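Local coordinates for protein KLLA0E08119p (Kluyveromyces lactis, PDB 3VA7) that probably carboxylates urea to urea-1-carboxylate using ATP, with biotin as carboxyl carrier, as the urea carboxylase part of a larger enzyme that probably also hydrolyses this product, at residues A[50-55]-A[337-342]; A[258-263]-A[463-468]; A[531-536]-A[585-590]; A[981-986]-A[1073-1078]; A[1188-1193]-A[1210-1215]. All coordinates share one frame; numbering follows the deposited sequence.

Contact 1 (A[50-55]-A[337-342]); sequences LKRMGI and LVEWML
E339, L342 and M53 meet where the last turn of helix 40-53 lies beside helix 337-345, and they bury more surface here than their neighbours. The CG of E339 lies against the thioether of M53, 3.7 Å from CE, while the carboxylate beyond reaches R52. There NH2 of R52 donates to OE2 of E339 over 3.1 Å in a nearly straight salt bridge (166° at the hydrogen). The acceptor lies close to the guanidinium plane, whereas NH2 meets OE2 from above the carboxylate plane. The same NH2 also pairs with D336, just before helix 337-345. L342 sends its CD1 in among apolar atoms: SD of M53 is 4.0 Å from it, and CD2 of L50 touches it from a side chain running across at about a right angle. Methionine suits the middle position because its unbranched chain, bent at the last torsion (chi3 81°), can serve E339 and L342 together. Behind L50 lie V34 and I36 of the parallel sheet in the biotin carboxylase N-terminal region. Leucine and methionine thus form a greasy inner layer, and the arginine, shared by two acids, closes it on the solvent side with charge.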
# COMPACT_ATOMS: atom_id res chain seq x y z
N LEU A 50 -0.92 16.06 -31.61
CA LEU A 50 -2.00 15.68 -32.49
C LEU A 50 -3.26 16.37 -32.04
O LEU A 50 -3.87 17.11 -32.81
CB LEU A 50 -2.20 14.17 -32.54
CG LEU A 50 -1.18 13.36 -33.37
CD1 LEU A 50 -1.55 11.92 -33.23
CD2 LEU A 50 -1.06 13.75 -34.85
N LYS A 51 -3.61 16.19 -30.76
CA LYS A 51 -4.74 16.90 -30.19
C LYS A 51 -4.72 18.38 -30.57
O LYS A 51 -5.70 18.85 -31.14
CB LYS A 51 -4.84 16.73 -28.67
CG LYS A 51 -6.08 17.43 -28.03
CD LYS A 51 -6.55 16.64 -26.77
CE LYS A 51 -7.35 17.45 -25.70
NZ LYS A 51 -6.48 17.97 -24.53
N ARG A 52 -3.64 19.10 -30.26
CA ARG A 52 -3.61 20.54 -30.51
C ARG A 52 -3.88 20.82 -31.98
O ARG A 52 -4.48 21.83 -32.31
CB ARG A 52 -2.30 21.18 -30.06
CG ARG A 52 -2.10 22.63 -30.50
CD ARG A 52 -0.81 23.28 -29.89
NE ARG A 52 0.43 22.67 -30.42
CZ ARG A 52 0.89 22.84 -31.67
NH1 ARG A 52 0.25 23.64 -32.55
NH2 ARG A 52 1.99 22.21 -32.05
N MET A 53 -3.48 19.89 -32.87
CA MET A 53 -3.67 20.08 -34.29
C MET A 53 -5.05 19.63 -34.79
O MET A 53 -5.37 19.82 -35.97
CB MET A 53 -2.57 19.35 -35.05
CG MET A 53 -1.15 19.94 -34.86
SD MET A 53 0.12 18.99 -35.75
CE MET A 53 -0.07 19.63 -37.41
N GLY A 54 -5.88 19.04 -33.92
CA GLY A 54 -7.23 18.68 -34.31
C GLY A 54 -7.23 17.43 -35.18
O GLY A 54 -8.20 17.20 -35.94
N ILE A 55 -6.15 16.64 -35.05
CA ILE A 55 -5.95 15.38 -35.73
C ILE A 55 -6.30 14.19 -34.82
O ILE A 55 -5.81 14.09 -33.69
CB ILE A 55 -4.48 15.22 -36.11
CG1 ILE A 55 -4.01 16.38 -37.00
CG2 ILE A 55 -4.25 13.86 -36.78
CD1 ILE A 55 -2.54 16.28 -37.39
N LEU A 337 8.67 19.84 -33.02
CA LEU A 337 9.27 18.91 -34.00
C LEU A 337 8.31 17.83 -34.56
O LEU A 337 8.28 17.60 -35.75
CB LEU A 337 10.52 18.28 -33.40
CG LEU A 337 11.64 19.29 -33.12
CD1 LEU A 337 12.80 18.45 -32.62
CD2 LEU A 337 12.06 20.20 -34.39
N VAL A 338 7.52 17.18 -33.71
CA VAL A 338 6.42 16.32 -34.18
C VAL A 338 5.51 17.04 -35.17
O VAL A 338 5.10 16.46 -36.15
CB VAL A 338 5.61 15.65 -33.01
CG1 VAL A 338 4.26 15.00 -33.48
CG2 VAL A 338 6.48 14.63 -32.27
N GLU A 339 5.18 18.30 -34.92
CA GLU A 339 4.27 19.03 -35.84
C GLU A 339 4.93 19.10 -37.22
O GLU A 339 4.32 18.71 -38.22
CB GLU A 339 3.99 20.45 -35.36
CG GLU A 339 3.09 21.24 -36.34
CD GLU A 339 2.80 22.68 -35.92
OE1 GLU A 339 2.21 23.43 -36.73
OE2 GLU A 339 3.17 23.06 -34.80
N TRP A 340 6.18 19.59 -37.24
CA TRP A 340 7.01 19.60 -38.42
C TRP A 340 7.06 18.25 -39.12
O TRP A 340 6.76 18.17 -40.29
CB TRP A 340 8.40 20.05 -38.04
CG TRP A 340 8.55 21.51 -38.07
CD1 TRP A 340 7.79 22.45 -37.40
CD2 TRP A 340 9.52 22.25 -38.83
NE1 TRP A 340 8.22 23.74 -37.71
CE2 TRP A 340 9.29 23.64 -38.57
CE3 TRP A 340 10.56 21.87 -39.71
CZ2 TRP A 340 10.08 24.64 -39.15
CZ3 TRP A 340 11.35 22.85 -40.26
CH2 TRP A 340 11.11 24.22 -40.00
N MET A 341 7.40 17.19 -38.42
CA MET A 341 7.41 15.88 -39.02
C MET A 341 6.07 15.64 -39.72
O MET A 341 6.02 15.23 -40.89
CB MET A 341 7.63 14.81 -37.96
CG MET A 341 9.05 14.79 -37.31
SD MET A 341 9.21 13.49 -36.06
CE MET A 341 8.83 11.98 -36.92
N LEU A 342 4.97 15.89 -39.04
CA LEU A 342 3.69 15.56 -39.63
C LEU A 342 3.49 16.35 -40.94
O LEU A 342 3.05 15.78 -41.95
CB LEU A 342 2.55 15.82 -38.63
CG LEU A 342 2.49 14.81 -37.48
CD1 LEU A 342 1.62 15.32 -36.29
CD2 LEU A 342 2.01 13.46 -37.94

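Contact 2 (A[258-263]-A[463-468]); sequences SLQRRN and VATKVL
L468 packs its CB against the carbonyl O of Q260 at 3.2 Å, at the tight end of this meeting between a strand and a loop. With CG anti to its own carbonyl carbon (chi1 -74°), it lays CD1 near the carbonyl O of L259. L259 turns its CD2 toward V463, 3.9 Å from CG1, and the two aliphatic branches fill the gap against M457. No direct hydrogen bond joins the segments. At S258 the carbonyl O instead receives the CA-H of T465, 3.2 Å from CA to O. Water 1 bridges the backbones: it lies within donating distance of O of Q260 (2.8 Å) and O of A464, and accepts from N of L468. The looser, partly exposed side lies at T465 and R261. CG2 of T465 packs alongside the Q260 side chain, 3.9 Å from OE1, while its hydroxyl bonds O of A234; the glutamine amide bonds O of C257. R261 offers only its CB to L468, its guanidinium leading off to F377. In this biotin carboxylase region, the loop after helix 456-460 lies along strand 249-261, with M457 behind L259 and V463, and Y448 and I452 of helix 446-454 behind L468.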
# COMPACT_ATOMS: atom_id res chain seq x y z
N SER A 258 26.91 13.84 -23.90
CA SER A 258 28.08 13.21 -23.28
C SER A 258 27.78 12.41 -21.99
O SER A 258 28.45 11.41 -21.75
CB SER A 258 29.15 14.26 -23.03
OG SER A 258 29.18 15.23 -24.07
N LEU A 259 26.80 12.83 -21.18
CA LEU A 259 26.61 12.17 -19.87
C LEU A 259 25.89 10.83 -20.01
O LEU A 259 24.68 10.72 -19.84
CB LEU A 259 25.93 13.11 -18.85
CG LEU A 259 26.74 14.37 -18.43
CD1 LEU A 259 25.92 15.37 -17.65
CD2 LEU A 259 28.01 14.01 -17.64
N GLN A 260 26.67 9.83 -20.38
CA GLN A 260 26.20 8.48 -20.68
C GLN A 260 26.82 7.47 -19.69
O GLN A 260 27.97 7.61 -19.31
CB GLN A 260 26.63 8.09 -22.08
CG GLN A 260 25.99 8.87 -23.22
CD GLN A 260 26.57 8.52 -24.61
OE1 GLN A 260 26.87 7.34 -24.90
NE2 GLN A 260 26.73 9.53 -25.45
N ARG A 261 26.07 6.45 -19.32
CA ARG A 261 26.54 5.42 -18.44
C ARG A 261 26.54 4.12 -19.22
O ARG A 261 25.49 3.70 -19.72
CB ARG A 261 25.63 5.32 -17.22
CG ARG A 261 26.04 4.26 -16.24
CD ARG A 261 24.93 3.93 -15.26
NE ARG A 261 23.92 3.03 -15.83
CZ ARG A 261 24.07 1.71 -16.03
NH1 ARG A 261 23.08 1.01 -16.55
NH2 ARG A 261 25.22 1.09 -15.72
N ARG A 262 27.72 3.48 -19.33
CA ARG A 262 27.88 2.30 -20.17
C ARG A 262 27.11 2.55 -21.46
O ARG A 262 26.33 1.71 -21.93
CB ARG A 262 27.39 1.02 -19.47
CG ARG A 262 28.36 0.38 -18.42
CD ARG A 262 28.47 -1.16 -18.58
NE ARG A 262 27.17 -1.87 -18.62
CZ ARG A 262 26.99 -3.14 -19.05
NH1 ARG A 262 28.02 -3.86 -19.48
NH2 ARG A 262 25.77 -3.69 -19.04
N ASN A 263 27.30 3.76 -21.99
CA ASN A 263 26.67 4.19 -23.24
C ASN A 263 25.14 4.53 -23.24
O ASN A 263 24.53 4.73 -24.30
CB ASN A 263 27.01 3.18 -24.35
CG ASN A 263 28.31 3.52 -25.05
OD1 ASN A 263 29.40 3.33 -24.50
ND2 ASN A 263 28.21 4.08 -26.26
N VAL A 463 32.44 17.50 -18.79
CA VAL A 463 31.63 16.35 -19.25
C VAL A 463 32.29 15.58 -20.40
O VAL A 463 32.79 16.17 -21.34
CB VAL A 463 30.20 16.82 -19.77
CG1 VAL A 463 29.40 17.50 -18.68
CG2 VAL A 463 30.31 17.77 -20.99
N ALA A 464 32.25 14.26 -20.34
CA ALA A 464 32.73 13.45 -21.45
C ALA A 464 31.99 12.13 -21.46
O ALA A 464 31.50 11.70 -20.44
CB ALA A 464 34.19 13.22 -21.32
N THR A 465 31.91 11.49 -22.63
CA THR A 465 31.23 10.21 -22.80
C THR A 465 31.69 9.17 -21.75
O THR A 465 31.10 8.09 -21.58
CB THR A 465 31.38 9.71 -24.28
OG1 THR A 465 30.80 10.69 -25.18
CG2 THR A 465 30.66 8.38 -24.52
N LYS A 466 32.72 9.55 -21.00
CA LYS A 466 33.39 8.62 -20.09
C LYS A 466 33.05 8.86 -18.60
O LYS A 466 33.05 7.91 -17.79
CB LYS A 466 34.91 8.70 -20.34
CG LYS A 466 35.69 7.44 -19.98
CD LYS A 466 35.03 6.15 -20.53
CE LYS A 466 35.20 4.98 -19.50
NZ LYS A 466 34.70 3.66 -19.97
N VAL A 467 32.75 10.11 -18.26
CA VAL A 467 32.59 10.58 -16.88
C VAL A 467 31.70 9.71 -15.97
O VAL A 467 32.17 9.22 -14.93
CB VAL A 467 32.11 12.05 -16.86
CG1 VAL A 467 31.80 12.51 -15.44
CG2 VAL A 467 33.16 12.94 -17.48
N LEU A 468 30.44 9.53 -16.35
CA LEU A 468 29.48 8.78 -15.56
C LEU A 468 29.92 7.36 -15.28
O LEU A 468 29.41 6.76 -14.34
CB LEU A 468 28.13 8.72 -16.27
CG LEU A 468 27.30 9.98 -16.27
CD1 LEU A 468 25.87 9.57 -16.42
CD2 LEU A 468 27.50 10.77 -15.00
O HOH W 1 29.63 9.81 -19.29

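Contact 3 (A[531-536]-A[585-590]); sequences EITLNG and GCRAYL
This is a buried antiparallel strand pairing in the carboxyltransferase A and B region, between neighbouring strands 529-533 and 587-592. I532 and A588 form the hydrogen-bonded pair: N of I532 donates to O of A588 at 2.8 Å, and N of A588 returns a bond to O of I532. Beyond the strand end, where L534 takes a positive phi, its N still finds O of C586 at 2.8 Å. E531, T533, R587 and Y589 share one face. Extended, with CG opposite the backbone N (chi1 171°), E531 lies alongside Y589 and accepts a hydrogen bond from the phenol, OH to OE2 2.5 Å, from above its carboxylate plane. The pairing belongs to an antiparallel five-stranded sheet in which strand 545-550 flanks 587-592 on its other side. The CD methylene of R587 lies against the E531 carboxylate, although the salt bridge from NH1 to OE1 is long at 3.8 Å; R699 is a second cationic partner of that oxygen. CG2 of T533 lies over one face of the R587 guanidinium, nearest NH1, and SG of C586 over a face toward the rim; NE bonds O of G771. On the reverse face I532 turns CD1 toward CB of L590, 3.9 Å away, both aliphatic, in a buried layer with V549.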
# COMPACT_ATOMS: atom_id res chain seq x y z
N GLU A 531 10.94 -1.28 13.56
CA GLU A 531 10.51 -2.29 14.49
C GLU A 531 11.06 -3.60 13.98
O GLU A 531 10.74 -4.01 12.82
CB GLU A 531 8.99 -2.38 14.53
CG GLU A 531 8.48 -3.56 15.31
CD GLU A 531 7.02 -3.39 15.66
OE1 GLU A 531 6.18 -4.08 15.05
OE2 GLU A 531 6.71 -2.55 16.54
N ILE A 532 11.88 -4.23 14.83
CA ILE A 532 12.36 -5.59 14.60
C ILE A 532 11.54 -6.58 15.39
O ILE A 532 11.38 -6.43 16.58
CB ILE A 532 13.85 -5.71 14.98
CG1 ILE A 532 14.70 -5.20 13.82
CG2 ILE A 532 14.29 -7.17 15.25
CD1 ILE A 532 15.46 -3.97 14.10
N THR A 533 11.07 -7.61 14.72
CA THR A 533 10.32 -8.65 15.37
C THR A 533 11.02 -10.01 15.25
O THR A 533 11.23 -10.48 14.14
CB THR A 533 8.93 -8.83 14.67
OG1 THR A 533 8.32 -7.55 14.37
CG2 THR A 533 7.99 -9.79 15.48
N LEU A 534 11.28 -10.66 16.39
CA LEU A 534 11.88 -12.03 16.49
C LEU A 534 13.37 -12.18 16.05
O LEU A 534 14.13 -12.75 16.79
CB LEU A 534 11.01 -13.10 15.91
CG LEU A 534 9.73 -13.38 16.73
CD1 LEU A 534 8.84 -14.42 15.98
CD2 LEU A 534 10.00 -13.84 18.17
N ASN A 535 13.78 -11.65 14.91
CA ASN A 535 15.19 -11.46 14.59
C ASN A 535 15.39 -10.37 13.56
O ASN A 535 14.52 -10.17 12.70
CB ASN A 535 15.86 -12.76 14.11
CG ASN A 535 15.14 -13.38 12.96
OD1 ASN A 535 14.21 -14.18 13.14
ND2 ASN A 535 15.58 -13.04 11.74
N GLY A 536 16.51 -9.67 13.62
CA GLY A 536 16.64 -8.43 12.88
C GLY A 536 17.37 -8.56 11.57
O GLY A 536 17.74 -9.64 11.18
N GLY A 585 11.70 -11.28 25.25
CA GLY A 585 10.70 -10.45 24.57
C GLY A 585 10.57 -10.83 23.11
O GLY A 585 11.22 -11.79 22.65
N CYS A 586 9.78 -10.06 22.36
CA CYS A 586 9.50 -10.30 20.94
C CYS A 586 10.16 -9.30 20.01
O CYS A 586 10.49 -9.67 18.88
CB CYS A 586 7.98 -10.23 20.72
SG CYS A 586 7.32 -10.84 19.12
N ARG A 587 10.34 -8.06 20.45
CA ARG A 587 10.56 -6.98 19.51
C ARG A 587 11.62 -6.05 20.03
O ARG A 587 11.71 -5.89 21.26
CB ARG A 587 9.24 -6.17 19.27
CG ARG A 587 8.55 -6.52 17.98
CD ARG A 587 7.18 -5.94 17.74
NE ARG A 587 6.21 -6.82 18.33
CZ ARG A 587 5.34 -7.55 17.67
NH1 ARG A 587 5.26 -7.54 16.36
NH2 ARG A 587 4.53 -8.33 18.38
N ALA A 588 12.39 -5.43 19.12
CA ALA A 588 13.34 -4.36 19.45
C ALA A 588 13.22 -3.23 18.41
O ALA A 588 12.50 -3.40 17.42
CB ALA A 588 14.76 -4.88 19.47
N TYR A 589 13.92 -2.10 18.61
CA TYR A 589 13.74 -0.90 17.78
C TYR A 589 15.02 -0.31 17.45
O TYR A 589 15.85 -0.08 18.32
CB TYR A 589 12.84 0.16 18.47
CG TYR A 589 11.50 -0.43 18.61
CD1 TYR A 589 11.20 -1.24 19.72
CD2 TYR A 589 10.55 -0.29 17.57
CE1 TYR A 589 9.93 -1.88 19.78
CE2 TYR A 589 9.31 -0.89 17.65
CZ TYR A 589 9.01 -1.71 18.73
OH TYR A 589 7.76 -2.30 18.80
N LEU A 590 15.20 -0.04 16.17
CA LEU A 590 16.46 0.48 15.71
C LEU A 590 16.30 1.88 15.22
O LEU A 590 15.72 2.07 14.16
CB LEU A 590 16.97 -0.40 14.61
CG LEU A 590 18.06 0.24 13.78
CD1 LEU A 590 19.29 0.51 14.62
CD2 LEU A 590 18.33 -0.72 12.69

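Contact 4 (A[981-986]-A[1073-1078]); sequences SAKFMV and FDQVEF
F984 and F1078 set their rings obliquely, planes 58° apart and centroids 5.8 Å, with CE1 of F984 closest to CD1 of F1078. The F984 ring also presents its edge to the carbonyl O of V1076, and the methyl of A982 lies over one of its faces. CG1 of V1076 leans over a face of F1078, toward the rim; flat rings and branched methyls suit this buried face because they interlock without polar groups. On the other side M985 places CG anti to the backbone N (chi1 179°) and bends at chi3. Its SD thereby comes to the edge of the F1073 ring in a Met-aromatic contact, 4.0 Å from CD2. K983 and E1077 run alongside each other, but the charged ends stay apart, NZ to OE1 5.1 Å, and CG of the lysine does the touching. F984 and V1076 exchange two backbone hydrogen bonds, N of V986 reaches O of D1074, and N of F1073 donates to O of V986 at 2.7 Å. Toward A982, water 2 bridges its O and N of F1078. In the mixed sheet of the carboxyltransferase C and D region, strands 984-989 and 1075-1081 are thus joined by main-chain bonds and apolar packing, the lysine-glutamate pair probably adding only a weak, solvent-screened attraction.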
# COMPACT_ATOMS: atom_id res chain seq x y z
N SER A 981 -31.34 -9.01 -3.71
CA SER A 981 -32.49 -8.08 -3.68
C SER A 981 -32.55 -7.14 -2.45
O SER A 981 -33.35 -6.24 -2.41
CB SER A 981 -33.83 -8.83 -3.89
OG SER A 981 -33.93 -9.89 -2.99
N ALA A 982 -31.70 -7.39 -1.47
CA ALA A 982 -31.70 -6.64 -0.23
C ALA A 982 -31.11 -5.23 -0.46
O ALA A 982 -30.39 -4.99 -1.44
CB ALA A 982 -30.94 -7.39 0.87
N LYS A 983 -31.53 -4.29 0.38
CA LYS A 983 -30.96 -2.95 0.36
C LYS A 983 -30.23 -2.79 1.69
O LYS A 983 -30.85 -2.74 2.77
CB LYS A 983 -32.05 -1.94 0.14
CG LYS A 983 -32.32 -1.59 -1.30
CD LYS A 983 -33.56 -0.73 -1.33
CE LYS A 983 -34.23 -0.71 -2.67
NZ LYS A 983 -35.62 -0.21 -2.45
N PHE A 984 -28.90 -2.85 1.60
CA PHE A 984 -28.06 -2.89 2.77
C PHE A 984 -27.66 -1.46 3.16
O PHE A 984 -26.93 -0.79 2.42
CB PHE A 984 -26.81 -3.67 2.46
CG PHE A 984 -27.03 -5.12 2.24
CD1 PHE A 984 -26.94 -5.65 0.99
CD2 PHE A 984 -27.31 -5.96 3.32
CE1 PHE A 984 -27.13 -7.03 0.79
CE2 PHE A 984 -27.50 -7.33 3.14
CZ PHE A 984 -27.41 -7.86 1.85
N MET A 985 -28.19 -0.99 4.30
CA MET A 985 -27.80 0.30 4.84
C MET A 985 -26.53 0.18 5.71
O MET A 985 -26.52 -0.56 6.73
CB MET A 985 -28.92 0.92 5.67
CG MET A 985 -28.48 2.29 6.25
SD MET A 985 -29.82 3.36 6.79
CE MET A 985 -30.30 4.11 5.24
N VAL A 986 -25.46 0.88 5.29
CA VAL A 986 -24.25 0.95 6.11
C VAL A 986 -24.54 1.60 7.47
O VAL A 986 -25.07 2.73 7.54
CB VAL A 986 -23.20 1.78 5.41
CG1 VAL A 986 -21.92 1.73 6.16
CG2 VAL A 986 -23.07 1.28 4.02
N PHE A 1073 -25.25 5.30 6.70
CA PHE A 1073 -26.52 5.68 6.02
C PHE A 1073 -26.53 5.49 4.50
O PHE A 1073 -27.60 5.54 3.93
CB PHE A 1073 -26.98 7.10 6.37
CG PHE A 1073 -27.21 7.30 7.81
CD1 PHE A 1073 -26.47 8.24 8.52
CD2 PHE A 1073 -28.15 6.54 8.50
CE1 PHE A 1073 -26.69 8.41 9.87
CE2 PHE A 1073 -28.37 6.71 9.87
CZ PHE A 1073 -27.65 7.62 10.55
N ASP A 1074 -25.37 5.30 3.87
CA ASP A 1074 -25.32 4.79 2.50
C ASP A 1074 -25.97 3.41 2.35
O ASP A 1074 -26.17 2.62 3.32
CB ASP A 1074 -23.87 4.64 2.02
CG ASP A 1074 -23.20 5.98 1.69
OD1 ASP A 1074 -23.91 7.02 1.70
OD2 ASP A 1074 -21.97 5.99 1.41
N GLN A 1075 -26.23 3.10 1.09
CA GLN A 1075 -26.85 1.83 0.72
C GLN A 1075 -26.03 1.07 -0.30
O GLN A 1075 -25.56 1.62 -1.33
CB GLN A 1075 -28.25 2.07 0.16
CG GLN A 1075 -29.31 2.25 1.22
CD GLN A 1075 -30.54 2.95 0.71
OE1 GLN A 1075 -31.26 2.45 -0.18
NE2 GLN A 1075 -30.80 4.13 1.28
N VAL A 1076 -25.88 -0.21 -0.02
CA VAL A 1076 -25.18 -1.10 -0.93
C VAL A 1076 -26.19 -2.06 -1.43
O VAL A 1076 -26.90 -2.68 -0.63
CB VAL A 1076 -24.04 -1.86 -0.22
CG1 VAL A 1076 -23.46 -3.01 -1.12
CG2 VAL A 1076 -22.92 -0.86 0.14
N GLU A 1077 -26.25 -2.18 -2.75
CA GLU A 1077 -27.07 -3.26 -3.42
C GLU A 1077 -26.17 -4.19 -4.23
O GLU A 1077 -25.23 -3.74 -4.87
CB GLU A 1077 -28.16 -2.69 -4.33
CG GLU A 1077 -29.34 -2.06 -3.57
CD GLU A 1077 -30.51 -1.63 -4.51
OE1 GLU A 1077 -30.97 -0.46 -4.44
OE2 GLU A 1077 -30.98 -2.47 -5.32
N PHE A 1078 -26.43 -5.48 -4.19
CA PHE A 1078 -25.63 -6.38 -5.03
C PHE A 1078 -26.30 -6.78 -6.37
O PHE A 1078 -27.53 -6.96 -6.44
CB PHE A 1078 -25.26 -7.60 -4.23
CG PHE A 1078 -24.26 -7.34 -3.16
CD1 PHE A 1078 -24.52 -7.75 -1.85
CD2 PHE A 1078 -23.05 -6.71 -3.46
CE1 PHE A 1078 -23.60 -7.49 -0.84
CE2 PHE A 1078 -22.12 -6.47 -2.49
CZ PHE A 1078 -22.37 -6.86 -1.15
O HOH W 2 -28.88 -6.42 -3.43
O HOH W 3 -31.37 -5.08 -4.59

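Contact 5 (A[1188-1193]-A[1210-1215]); sequences HVEAGD and TKSGKV
V1189 and G1213 form the hydrogen-bonded pair of this short antiparallel bridge. N of V1189 donates to O of G1213 at 2.7 Å, and N of G1213 answers to O of V1189 at 2.9 Å. Two CA-H contacts reinforce them, from H1188 to O of G1213 and from S1212 to O of V1189, the latter 3.0 Å from CA to O. Polar side chains contribute chiefly within segment 1188-1193. H1188 NE2 donates to OE2 of E1190 at 3.1 Å; the oxygen lies near the imidazole plane, whereas the nitrogen stands above the carboxylate plane. E1190 can fold back to this ring because its chain bends at chi2 (-50°), and the bend also lays OE1 3.5 Å from CB of S1212. A small serine suits this spot, where a carboxylate and a strand backbone come close together. D1193 OD2 receives a weak bond from N of E1190, helping to hold the turn. Apolar contact is modest: CG1 of V1189 meets CG2 of V1215 at 4.0 Å. Separately, the methyl of A1191 rests on the carbonyl O of T1210. Valines turn inward while charged residues remain at the surface. The bridge lies in one of the two four-stranded antiparallel sheets of the biotinyl domain, the flattened beta-barrel or sandwich that carries biotin on a lysine, here K1202.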
# COMPACT_ATOMS: atom_id res chain seq x y z
N HIS A 1188 12.25 -35.21 -5.59
CA HIS A 1188 13.48 -34.43 -5.68
C HIS A 1188 13.11 -32.99 -5.40
O HIS A 1188 12.13 -32.47 -5.93
CB HIS A 1188 14.12 -34.55 -7.05
CG HIS A 1188 15.18 -33.51 -7.31
ND1 HIS A 1188 16.44 -33.57 -6.73
CD2 HIS A 1188 15.17 -32.39 -8.07
CE1 HIS A 1188 17.16 -32.54 -7.14
NE2 HIS A 1188 16.41 -31.80 -7.95
N VAL A 1189 13.90 -32.33 -4.56
CA VAL A 1189 13.73 -30.91 -4.33
C VAL A 1189 15.01 -30.16 -4.64
O VAL A 1189 16.09 -30.69 -4.47
CB VAL A 1189 13.25 -30.61 -2.89
CG1 VAL A 1189 11.79 -31.03 -2.76
CG2 VAL A 1189 14.10 -31.32 -1.86
N GLU A 1190 14.87 -28.94 -5.15
CA GLU A 1190 16.02 -28.05 -5.31
C GLU A 1190 16.27 -27.28 -4.02
O GLU A 1190 15.50 -27.40 -3.05
CB GLU A 1190 15.81 -27.09 -6.49
CG GLU A 1190 16.36 -27.60 -7.85
CD GLU A 1190 17.82 -28.09 -7.74
OE1 GLU A 1190 18.67 -27.38 -7.12
OE2 GLU A 1190 18.11 -29.20 -8.25
N ALA A 1191 17.35 -26.50 -4.00
CA ALA A 1191 17.53 -25.48 -2.96
C ALA A 1191 16.39 -24.46 -3.10
O ALA A 1191 16.18 -23.89 -4.18
CB ALA A 1191 18.89 -24.81 -3.09
N GLY A 1192 15.63 -24.25 -2.02
CA GLY A 1192 14.61 -23.21 -2.02
C GLY A 1192 13.22 -23.80 -2.03
O GLY A 1192 12.36 -23.37 -1.27
N ASP A 1193 13.02 -24.79 -2.89
CA ASP A 1193 11.77 -25.54 -2.98
C ASP A 1193 11.11 -25.87 -1.64
O ASP A 1193 11.77 -26.30 -0.66
CB ASP A 1193 12.01 -26.83 -3.76
CG ASP A 1193 12.06 -26.62 -5.28
OD1 ASP A 1193 12.15 -25.47 -5.80
OD2 ASP A 1193 12.02 -27.66 -5.96
N THR A 1210 17.05 -26.54 2.14
CA THR A 1210 18.34 -25.79 2.15
C THR A 1210 19.12 -26.03 0.88
O THR A 1210 19.37 -25.08 0.12
CB THR A 1210 19.23 -26.22 3.32
OG1 THR A 1210 18.56 -25.95 4.56
CG2 THR A 1210 20.63 -25.51 3.26
N LYS A 1211 19.52 -27.30 0.68
CA LYS A 1211 20.15 -27.76 -0.57
C LYS A 1211 19.31 -28.85 -1.25
O LYS A 1211 18.49 -29.51 -0.57
CB LYS A 1211 21.59 -28.27 -0.32
CG LYS A 1211 22.52 -28.29 -1.57
CD LYS A 1211 22.70 -29.71 -2.18
CE LYS A 1211 23.51 -29.68 -3.47
NZ LYS A 1211 24.85 -29.04 -3.27
N SER A 1212 19.50 -29.03 -2.56
CA SER A 1212 18.84 -30.08 -3.38
C SER A 1212 19.00 -31.53 -2.85
O SER A 1212 19.91 -31.80 -2.08
CB SER A 1212 19.23 -29.95 -4.87
OG SER A 1212 20.62 -29.80 -5.08
N GLY A 1213 18.10 -32.44 -3.26
CA GLY A 1213 18.01 -33.81 -2.69
C GLY A 1213 16.64 -34.48 -2.83
O GLY A 1213 15.79 -34.00 -3.57
N LYS A 1214 16.43 -35.59 -2.13
CA LYS A 1214 15.19 -36.36 -2.17
C LYS A 1214 14.58 -36.31 -0.80
O LYS A 1214 15.29 -36.56 0.19
CB LYS A 1214 15.44 -37.85 -2.42
CG LYS A 1214 15.21 -38.42 -3.83
CD LYS A 1214 15.33 -39.97 -3.81
CE LYS A 1214 15.95 -40.51 -5.12
NZ LYS A 1214 16.52 -41.87 -4.87
N VAL A 1215 13.27 -36.08 -0.74
CA VAL A 1215 12.58 -36.06 0.55
C VAL A 1215 12.54 -37.44 1.17
O VAL A 1215 11.84 -38.32 0.69
CB VAL A 1215 11.13 -35.52 0.43
CG1 VAL A 1215 10.51 -35.32 1.83
CG2 VAL A 1215 11.13 -34.22 -0.39

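Contacts 1 and 2 both lie in the biotin carboxylase part, where their segments alternate along the chain; their centres are 33 Å apart and their nearest atoms about 17 Å. Contacts 3 and 4 belong to the carboxyltransferase part, 44 Å apart between centres, and each pairs two strands. Neither touches the ligands: the R587 side chain of contact 3 is about 11 Å from the bound biotin group, and that of V986 in contact 4 about 12 Å from urea, the two pockets adjoining at G1042. Contact 5 is in the biotin-carrying domain, its centre 30 Å from that of contact 3 but 59 Å from that of contact 1; its K1202 lies with F700, Y731 and S1016 in the biotin pocket, so the carrier is docked at the carboxyltransferase.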